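Local atomic coordinates of gdp-l-fucose synthetase (Naegleria fowleri, PDB entry 6AQZ), a protein that probably makes GDP-L-fucose from a GDP-4-keto-6-deoxymannose precursor, using the NADP(H) cofactor it binds. Residues L165-L168 against G169-N173. Numbering follows the deposited sequence.
Sequences LDML and GRWYN
Asp166 and Arg170, one helical turn apart, form an i to i+4 salt bridge in which a single carboxylate oxygen accepts both hydrogen bonds. Asp166 OD2 lies at the edge of the guanidinium, 3.0 Å from Arg170 NE and 3.1 Å from Arg170 NH2, yet the carboxylate and guanidinium planes stand 88° apart: NE comes from above the carboxylate plane, whereas NH2 meets the syn lone pair of OD2. An extended chain from CG to NE carries the arginine back along the helix to this point. His147 NE2 is also hydrogen-bonded to Asp166 OD2, and Arg170 NH1 has a second salt bridge, to Glu258. Backbone hydrogen bonds of the same i to i+4 spacing accompany it, among them Trp171 N to Met167 O at 2.9 Å. The turn belongs to helix 156-179, which in this Rossmann-type extended short-chain dehydrogenase/reductase packs beside helix 98-118 and against the second subunit. Met167 and Trp171 meet that subunit, Trp171 NE1 bonding its Asn156; Leu168 and Tyr172 also meet helix 98-118 of their own chain, the tyrosine hydroxyl bonding Thr114. Met167 CB sits over the six-membered ring of Trp171, 3.7 Å from its centroid, and bends at chi2 and chi3 (-52° and -58°) bring Met167 CE within 3.5 Å of Trp171 CZ2. Leu168 lies alongside Tyr172, Leu168 CD1 3.8 Å from Tyr172 CE2.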
loop_
_atom_site.group_PDB
_atom_site.type_symbol
_atom_site.label_atom_id
_atom_site.label_comp_id
_atom_site.label_asym_id
_atom_site.label_seq_id
_atom_site.Cartn_x
_atom_site.Cartn_y
_atom_site.Cartn_z
ATOM N N LEU A 165 1.195 -1.704 -6.786
ATOM C CA LEU A 165 1.383 -2.461 -8.023
ATOM C C LEU A 165 2.847 -2.428 -8.457
ATOM O O LEU A 165 3.412 -3.456 -8.854
ATOM C CB LEU A 165 0.449 -1.919 -9.122
ATOM C CG LEU A 165 0.615 -2.236 -10.626
ATOM C CD1 LEU A 165 0.592 -3.734 -10.890
ATOM C CD2 LEU A 165 -0.524 -1.560 -11.451
ATOM N N ASP A 166 3.471 -1.254 -8.371
ATOM C CA ASP A 166 4.894 -1.142 -8.632
ATOM C C ASP A 166 5.700 -1.998 -7.657
ATOM O O ASP A 166 6.600 -2.746 -8.078
ATOM C CB ASP A 166 5.321 0.325 -8.560
ATOM C CG ASP A 166 6.851 0.487 -8.540
ATOM O OD1 ASP A 166 7.497 0.105 -9.529
ATOM O OD2 ASP A 166 7.407 1.005 -7.541
ATOM N N MET A 167 5.386 -1.913 -6.346
ATOM C CA MET A 167 6.149 -2.693 -5.359
ATOM C C MET A 167 5.951 -4.184 -5.572
ATOM O O MET A 167 6.917 -4.948 -5.557
ATOM C CB MET A 167 5.777 -2.340 -3.914
ATOM C CG MET A 167 6.236 -0.973 -3.419
ATOM S SD MET A 167 8.005 -0.669 -3.693
ATOM C CE MET A 167 8.777 -2.032 -2.804
ATOM N N LEU A 168 4.712 -4.614 -5.831
ATOM C CA LEU A 168 4.475 -6.042 -6.005
ATOM C C LEU A 168 5.291 -6.605 -7.162
ATOM O O LEU A 168 5.779 -7.740 -7.086
ATOM C CB LEU A 168 2.982 -6.312 -6.223
ATOM C CG LEU A 168 2.686 -7.819 -6.329
ATOM C CD1 LEU A 168 3.272 -8.594 -5.141
ATOM C CD2 LEU A 168 1.178 -8.074 -6.481
ATOM N N GLY A 169 5.468 -5.817 -8.234
ATOM C CA GLY A 169 6.320 -6.243 -9.337
ATOM C C GLY A 169 7.773 -6.406 -8.913
ATOM O O GLY A 169 8.462 -7.339 -9.337
ATOM N N ARG A 170 8.276 -5.469 -8.107
ATOM C CA ARG A 170 9.651 -5.597 -7.648
ATOM C C ARG A 170 9.820 -6.857 -6.807
ATOM O O ARG A 170 10.792 -7.603 -6.974
ATOM C CB ARG A 170 10.046 -4.354 -6.855
ATOM C CG ARG A 170 9.892 -3.054 -7.624
ATOM C CD ARG A 170 10.141 -1.883 -6.680
ATOM N NE ARG A 170 9.869 -0.605 -7.312
ATOM C CZ ARG A 170 10.789 0.176 -7.865
ATOM N NH1 ARG A 170 12.089 -0.192 -7.854
ATOM N NH2 ARG A 170 10.411 1.334 -8.403
ATOM N N TRP A 171 8.835 -7.142 -5.953
ATOM C CA TRP A 171 8.887 -8.321 -5.100
ATOM C C TRP A 171 8.772 -9.602 -5.923
ATOM O O TRP A 171 9.456 -10.589 -5.637
ATOM C CB TRP A 171 7.771 -8.231 -4.055
ATOM C CG TRP A 171 7.964 -7.087 -3.113
ATOM C CD1 TRP A 171 9.161 -6.588 -2.679
ATOM C CD2 TRP A 171 6.945 -6.275 -2.503
ATOM N NE1 TRP A 171 8.951 -5.535 -1.828
ATOM C CE2 TRP A 171 7.605 -5.320 -1.696
ATOM C CE3 TRP A 171 5.547 -6.262 -2.560
ATOM C CZ2 TRP A 171 6.918 -4.372 -0.941
ATOM C CZ3 TRP A 171 4.864 -5.313 -1.816
ATOM C CH2 TRP A 171 5.552 -4.380 -1.018
ATOM N N TYR A 172 7.947 -9.601 -6.975
ATOM C CA TYR A 172 7.902 -10.790 -7.823
ATOM C C TYR A 172 9.183 -10.951 -8.637
ATOM O O TYR A 172 9.565 -12.084 -8.944
ATOM C CB TYR A 172 6.687 -10.783 -8.763
ATOM C CG TYR A 172 5.490 -11.500 -8.176
ATOM C CD1 TYR A 172 5.610 -12.801 -7.694
ATOM C CD2 TYR A 172 4.233 -10.888 -8.122
ATOM C CE1 TYR A 172 4.526 -13.459 -7.164
ATOM C CE2 TYR A 172 3.140 -11.543 -7.594
ATOM C CZ TYR A 172 3.293 -12.824 -7.127
ATOM O OH TYR A 172 2.208 -13.468 -6.604
ATOM N N ASN A 173 9.865 -9.852 -8.991
ATOM C CA ASN A 173 11.184 -10.004 -9.602
ATOM C C ASN A 173 12.150 -10.666 -8.629
ATOM O O ASN A 173 12.906 -11.565 -9.019
ATOM C CB ASN A 173 11.738 -8.654 -10.078
ATOM C CG ASN A 173 10.980 -8.094 -11.315
ATOM O OD1 ASN A 173 10.435 -8.848 -12.128
ATOM N ND2 ASN A 173 10.953 -6.764 -11.446
#